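Local coordinates for flavin-nucleotide-binding protein (Mycobacterium smegmatis, PDB 4YBN) that binds FAD and heme b in a split beta-barrel fold related to pyridoxamine 5'-phosphate oxidases and is probably an oxidoreductase, at residues T20-E23 against R24-D27; D124-T127 against D128-P132. All coordinates share one frame; numbering follows the deposited sequence.

Contact 1: residues T20-E23 against R24-D27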
loop_
_atom_site.group_PDB
_atom_site.type_symbol
_atom_site.label_atom_id
_atom_site.label_comp_id
_atom_site.label_asym_id
_atom_site.label_seq_id
_atom_site.Cartn_x
_atom_site.Cartn_y
_atom_site.Cartn_z
ATOM N N THR A 20 4.686 -18.282 9.055
ATOM C CA THR A 20 5.527 -18.967 8.075
ATOM C C THR A 20 4.738 -19.741 7.006
ATOM O O THR A 20 5.301 -20.535 6.275
ATOM C CB THR A 20 6.434 -19.984 8.780
ATOM O OG1 THR A 20 5.595 -20.874 9.531
ATOM C CG2 THR A 20 7.447 -19.242 9.724
ATOM N N SER A 21 3.440 -19.536 6.907
ATOM C CA SER A 21 2.707 -20.230 5.890
ATOM C C SER A 21 2.873 -19.586 4.478
ATOM O O SER A 21 2.448 -18.440 4.235
ATOM C CB SER A 21 1.255 -20.297 6.250
ATOM O OG SER A 21 0.498 -20.794 5.145
ATOM N N ARG A 22 3.447 -20.370 3.561
ATOM C CA ARG A 22 3.568 -19.991 2.169
ATOM C C ARG A 22 2.203 -19.849 1.538
ATOM O O ARG A 22 1.981 -19.046 0.610
ATOM C CB ARG A 22 4.400 -21.060 1.431
ATOM C CG ARG A 22 4.505 -20.851 -0.059
ATOM C CD ARG A 22 5.198 -19.545 -0.437
ATOM N NE ARG A 22 4.831 -19.215 -1.818
ATOM C CZ ARG A 22 5.518 -19.614 -2.905
ATOM N NH1 ARG A 22 5.035 -19.319 -4.116
ATOM N NH2 ARG A 22 6.697 -20.264 -2.780
ATOM N N GLU A 23 1.266 -20.661 1.989
ATOM C CA GLU A 23 -0.062 -20.550 1.466
ATOM C C GLU A 23 -0.703 -19.205 1.797
ATOM O O GLU A 23 -1.411 -18.625 0.977
ATOM C CB GLU A 23 -0.892 -21.719 1.948
ATOM C CG GLU A 23 -2.275 -21.821 1.376
ATOM C CD GLU A 23 -3.096 -22.876 2.125
ATOM O OE1 GLU A 23 -2.466 -23.713 2.810
ATOM O OE2 GLU A 23 -4.356 -22.853 2.085
ATOM N N ARG A 24 -0.467 -18.717 2.990
ATOM C CA ARG A 24 -0.970 -17.379 3.381
ATOM C C ARG A 24 -0.268 -16.291 2.614
ATOM O O ARG A 24 -0.872 -15.301 2.253
ATOM C CB ARG A 24 -0.770 -17.141 4.880
ATOM C CG ARG A 24 -1.623 -18.085 5.752
ATOM C CD ARG A 24 -1.755 -17.565 7.195
ATOM N NE ARG A 24 -2.648 -18.407 7.992
ATOM C CZ ARG A 24 -3.952 -18.188 8.211
ATOM N NH1 ARG A 24 -4.559 -17.110 7.715
ATOM N NH2 ARG A 24 -4.657 -19.056 8.954
ATOM N N LEU A 25 1.022 -16.477 2.392
ATOM C CA LEU A 25 1.748 -15.594 1.511
ATOM C C LEU A 25 1.171 -15.473 0.118
ATOM O O LEU A 25 0.917 -14.357 -0.357
ATOM C CB LEU A 25 3.206 -15.945 1.464
ATOM C CG LEU A 25 3.991 -15.079 0.478
ATOM C CD1 LEU A 25 4.204 -13.681 1.034
ATOM C CD2 LEU A 25 5.290 -15.737 0.112
ATOM N N ASP A 26 0.895 -16.595 -0.528
ATOM C CA ASP A 26 0.286 -16.570 -1.834
ATOM C C ASP A 26 -1.066 -15.921 -1.848
ATOM O O ASP A 26 -1.426 -15.207 -2.798
ATOM C CB ASP A 26 0.177 -18.027 -2.419
ATOM C CG ASP A 26 1.521 -18.600 -2.751
ATOM O OD1 ASP A 26 2.485 -17.840 -2.756
ATOM O OD2 ASP A 26 1.634 -19.825 -3.022
ATOM N N ASP A 27 -1.849 -16.168 -0.830
ATOM C CA ASP A 27 -3.130 -15.554 -0.730
ATOM C C ASP A 27 -3.021 -14.013 -0.695
ATOM O O ASP A 27 -3.715 -13.312 -1.425
ATOM C CB ASP A 27 -3.869 -16.048 0.521
ATOM C CG ASP A 27 -5.283 -15.524 0.568
ATOM O OD1 ASP A 27 -6.083 -15.933 -0.303
ATOM O OD2 ASP A 27 -5.600 -14.676 1.450
#
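Arg22 reaches along the first turn of helix 22-29 and takes hold of Asp26, four residues on, with two nitrogens side-on. Both bonds end on the same carboxylate oxygen: NE of Arg22 lies 2.9 Å from OD1 of Asp26, and NH1 of Arg22 is 3.2 Å from that OD1 by a more bent bond. OD1 sits in the guanidinium plane, at its edge, whereas the carboxylate is turned almost perpendicular to it, the two planes 85° apart. A bend at chi2 (62°) brings the arginine chain back toward the helix, and its CD packs 3.8 Å from CD2 of Leu25. This is the close-packed side, where Leu25 is buried against Trp161 and Ile156. Away from it, Glu23, Arg24 and Asp27 are exposed, and the Arg24 guanidinium leads away from the turn although its CG lies 3.5 Å from OG of Ser21.

Ser21 is the N-cap. Its OG, set anti to the backbone N (chi1 171°), accepts from Arg24 N at 3.1 Å, and its carbonyl O takes Leu25 N at 3.0 Å, starting the helical bonding. The Arg22 guanidinium also forms a salt bridge from NH1 to Asp57. Flanked by two carboxylates, it probably stays charged and helps to keep Asp26 ionised, with a weak, long ion pair from Arg54 adding to this.

Contact 2: residues D124-T127 against D128-P132; sequences DALT and DRFIP. With HEM (protoporphyrin IX containing Fe), chain F.
The carbonyl oxygen of Ala125 is approached by two nitrogens of Arg129, the side-chain NH1 at 2.9 Å and the backbone N at 3.3 Å, both weak bonds. The arginine chain bends at chi2 (47°) and folds back along the helix, which carries NH1 to this oxygen and near the Ala125 methyl, while NE bonds to the carbonyl of Arg54. The backbone N of Arg129 makes a further bond to Leu126 O, reaching that oxygen from above the carbonyl plane, 58° out of it. A firmer bond closes the helix: Ile131 N lies 2.8 Å from Thr127 O, nearly straight, and Ile131 is the first residue to leave helical geometry. Asp128 N bonds to Asp124 O one turn back, and its OD1 accepts from Thr135 N, tying this end to helix 134-137.

Leu126 and Phe130 meet at an angle, with CD1 of Leu126, in the conformer described, 3.5 Å from CZ of the ring. Leu126 O stands over one face of that ring, offset toward its rim. With CG anti to its own carbonyl carbon (chi1 -66°), Phe130 sets its ring beside the heme methyl CMB, an unusually short approach whose detail is doubtful, and the heme vinyl carbon CAB lies at the ring edge, in plane. Thr127 lies beside the same vinyl group, while its OG1 bonds to the carbonyl of Leu123. Leu126 and Phe130 also touch His62, the axial ligand of the heme iron, and Phe100 of the second subunit meets the Phe130 ring edge-to-face. The C-terminal turn of helix 116-130 thus forms one wall of a heme pocket at the subunit interface of this split beta-barrel dimer.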
loop_
_atom_site.group_PDB
_atom_site.type_symbol
_atom_site.label_atom_id
_atom_site.label_comp_id
_atom_site.label_asym_id
_atom_site.label_seq_id
_atom_site.Cartn_x
_atom_site.Cartn_y
_atom_site.Cartn_z
ATOM N N ASP A 124 1.730 -12.161 -20.715
ATOM C CA ASP A 124 0.428 -12.736 -20.812
ATOM C C ASP A 124 0.017 -13.195 -19.429
ATOM O O ASP A 124 -1.140 -12.945 -18.985
ATOM C CB ASP A 124 0.385 -13.923 -21.782
ATOM C CG ASP A 124 0.414 -13.504 -23.286
ATOM O OD1 ASP A 124 0.503 -12.302 -23.632
ATOM O OD2 ASP A 124 0.380 -14.427 -24.126
ATOM N N ALA A 125 0.884 -13.932 -18.768
ATOM C CA ALA A 125 0.522 -14.404 -17.416
ATOM C C ALA A 125 0.322 -13.206 -16.449
ATOM O O ALA A 125 -0.560 -13.245 -15.636
ATOM C CB ALA A 125 1.530 -15.375 -16.868
ATOM N N LEU A 126 1.129 -12.161 -16.577
ATOM C CA LEU A 126 1.000 -10.949 -15.746
ATOM C C LEU A 126 -0.331 -10.289 -16.013
ATOM O O LEU A 126 -1.100 -10.013 -15.079
ATOM C CB LEU A 126 2.167 -9.955 -15.988
ATOM C CG LEU A 126 2.197 -8.652 -15.158
ATOM C CD1 LEU A 126 2.091 -9.002 -13.699
ATOM C CD2 LEU A 126 3.435 -7.729 -15.362
ATOM N N THR A 127 -0.655 -10.080 -17.288
ATOM C CA THR A 127 -1.964 -9.490 -17.628
ATOM C C THR A 127 -3.174 -10.225 -17.028
ATOM O O THR A 127 -4.085 -9.606 -16.488
ATOM C CB THR A 127 -2.108 -9.491 -19.144
ATOM O OG1 THR A 127 -1.155 -8.577 -19.650
ATOM C CG2 THR A 127 -3.498 -9.113 -19.581
ATOM N N ASP A 128 -3.138 -11.535 -17.074
ATOM C CA ASP A 128 -4.155 -12.371 -16.501
ATOM C C ASP A 128 -4.210 -12.353 -14.976
ATOM O O ASP A 128 -5.139 -12.884 -14.438
ATOM C CB ASP A 128 -4.001 -13.825 -16.944
ATOM C CG ASP A 128 -4.495 -14.076 -18.408
ATOM O OD1 ASP A 128 -5.061 -13.169 -19.070
ATOM O OD2 ASP A 128 -4.262 -15.184 -18.907
ATOM N N ARG A 129 -3.203 -11.790 -14.298
ATOM C CA ARG A 129 -3.289 -11.518 -12.849
ATOM C C ARG A 129 -4.127 -10.279 -12.603
ATOM O O ARG A 129 -4.988 -10.268 -11.721
ATOM C CB ARG A 129 -1.843 -11.321 -12.245
ATOM C CG ARG A 129 -1.248 -12.576 -11.684
ATOM C CD ARG A 129 -1.400 -13.677 -12.615
ATOM N NE ARG A 129 -0.803 -14.925 -12.194
ATOM C CZ ARG A 129 -0.667 -15.942 -13.036
ATOM N NH1 ARG A 129 -1.080 -15.813 -14.335
ATOM N NH2 ARG A 129 -0.140 -17.068 -12.586
ATOM N N PHE A 130 -3.848 -9.249 -13.387
ATOM C CA PHE A 130 -4.424 -7.936 -13.207
ATOM C C PHE A 130 -5.874 -7.985 -13.644
ATOM O O PHE A 130 -6.729 -7.435 -12.956
ATOM C CB PHE A 130 -3.683 -6.820 -14.021
ATOM C CG PHE A 130 -2.242 -6.541 -13.584
ATOM C CD1 PHE A 130 -1.832 -6.672 -12.243
ATOM C CD2 PHE A 130 -1.299 -6.109 -14.520
ATOM C CE1 PHE A 130 -0.523 -6.401 -11.879
ATOM C CE2 PHE A 130 0.032 -5.833 -14.158
ATOM C CZ PHE A 130 0.424 -5.993 -12.840
ATOM N N ILE A 131 -6.148 -8.577 -14.815
ATOM C CA ILE A 131 -7.544 -8.623 -15.414
ATOM C C ILE A 131 -7.719 -10.064 -15.859
ATOM O O ILE A 131 -7.266 -10.411 -16.952
ATOM C CB ILE A 131 -7.698 -7.673 -16.608
ATOM C CG1 ILE A 131 -7.296 -6.219 -16.241
ATOM C CG2 ILE A 131 -9.127 -7.662 -17.146
ATOM C CD1 ILE A 131 -6.643 -5.404 -17.369
ATOM N N PRO A 132 -8.270 -10.936 -14.997
ATOM C CA PRO A 132 -8.271 -12.370 -15.334
ATOM C C PRO A 132 -8.996 -12.749 -16.611
ATOM O O PRO A 132 -10.123 -12.334 -16.807
ATOM C CB PRO A 132 -8.954 -13.023 -14.126
ATOM C CG PRO A 132 -8.624 -12.108 -12.991
ATOM C CD PRO A 132 -8.557 -10.705 -13.559
HETATM C CHA HEM F . 3.600 1.054 -17.883
HETATM C CHB HEM F . -0.009 -1.485 -15.995
HETATM C CHC HEM F . 0.280 -4.710 -19.606
HETATM C CHD HEM F . 4.046 -2.266 -21.352
HETATM C C1A HEM F . 2.578 0.651 -17.078
HETATM C C2A HEM F . 2.150 1.363 -15.929
HETATM C C3A HEM F . 1.148 0.626 -15.383
HETATM C C4A HEM F . 0.951 -0.519 -16.201
HETATM C CMA HEM F . 0.382 1.017 -14.144
HETATM C CAA HEM F . 2.709 2.667 -15.376
HETATM C CBA HEM F . 2.353 3.923 -16.186
HETATM C CGA HEM F . 2.989 5.125 -15.521
HETATM O O1A HEM F . 2.262 5.970 -14.941
HETATM O O2A HEM F . 4.237 5.291 -15.541
HETATM C C1B HEM F . -0.269 -2.578 -16.839
HETATM C C2B HEM F . -1.350 -3.488 -16.619
HETATM C C3B HEM F . -1.289 -4.426 -17.608
HETATM C C4B HEM F . -0.136 -4.033 -18.478
HETATM C CMB HEM F . -2.358 -3.462 -15.490
HETATM C CAB HEM F . -2.299 -5.511 -17.734
HETATM C CBB HEM F . -2.487 -6.178 -18.860
HETATM C C1C HEM F . 1.375 -4.367 -20.422
HETATM C C2C HEM F . 1.955 -5.199 -21.427
HETATM C C3C HEM F . 3.045 -4.498 -21.945
HETATM C C4C HEM F . 3.105 -3.230 -21.224
HETATM C CMC HEM F . 1.452 -6.549 -21.861
HETATM C CAC HEM F . 3.895 -4.902 -23.082
HETATM C CBC HEM F . 3.647 -5.893 -23.968
HETATM C C1D HEM F . 4.193 -1.163 -20.533
HETATM C C2D HEM F . 5.232 -0.141 -20.791
HETATM C C3D HEM F . 5.080 0.768 -19.831
HETATM C C4D HEM F . 3.985 0.303 -18.982
HETATM C CMD HEM F . 6.254 -0.084 -21.898
HETATM C CAD HEM F . 5.841 2.037 -19.613
HETATM C CBD HEM F . 5.008 3.225 -20.138
HETATM C CGD HEM F . 5.842 4.481 -20.317
HETATM O O1D HEM F . 6.102 4.939 -21.459
HETATM O O2D HEM F . 6.285 5.065 -19.305
HETATM N NA HEM F . 1.836 -0.491 -17.229
HETATM N NB HEM F . 0.396 -2.914 -17.959
HETATM N NC HEM F . 2.143 -3.226 -20.273
HETATM N ND HEM F . 3.476 -0.847 -19.447
HETATM FE FE HEM F . 2.057 -1.839 -18.703
#

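Contacts 1 and 2 are in series along the chain, far apart in sequence, and lie on different helices, 22-29 and 116-130. Their centres are 20 Å apart and their nearest atoms about 9 Å, without touching. Arg54, on strand 44-55, stands between them: its carbonyl accepts from Arg129 of contact 2, and its guanidinium makes a weak, long ion pair with Asp26 of contact 1. Their relation to the cofactors differs. Contact 2 touches heme directly, and the nearest side-chain atoms of Leu126, in the conformer described, and the axial ligand His62 are about 3 Å apart, whereas contact 1 stays outside the pockets, the Leu25 side chain lying about 8 Å from a bound FAD.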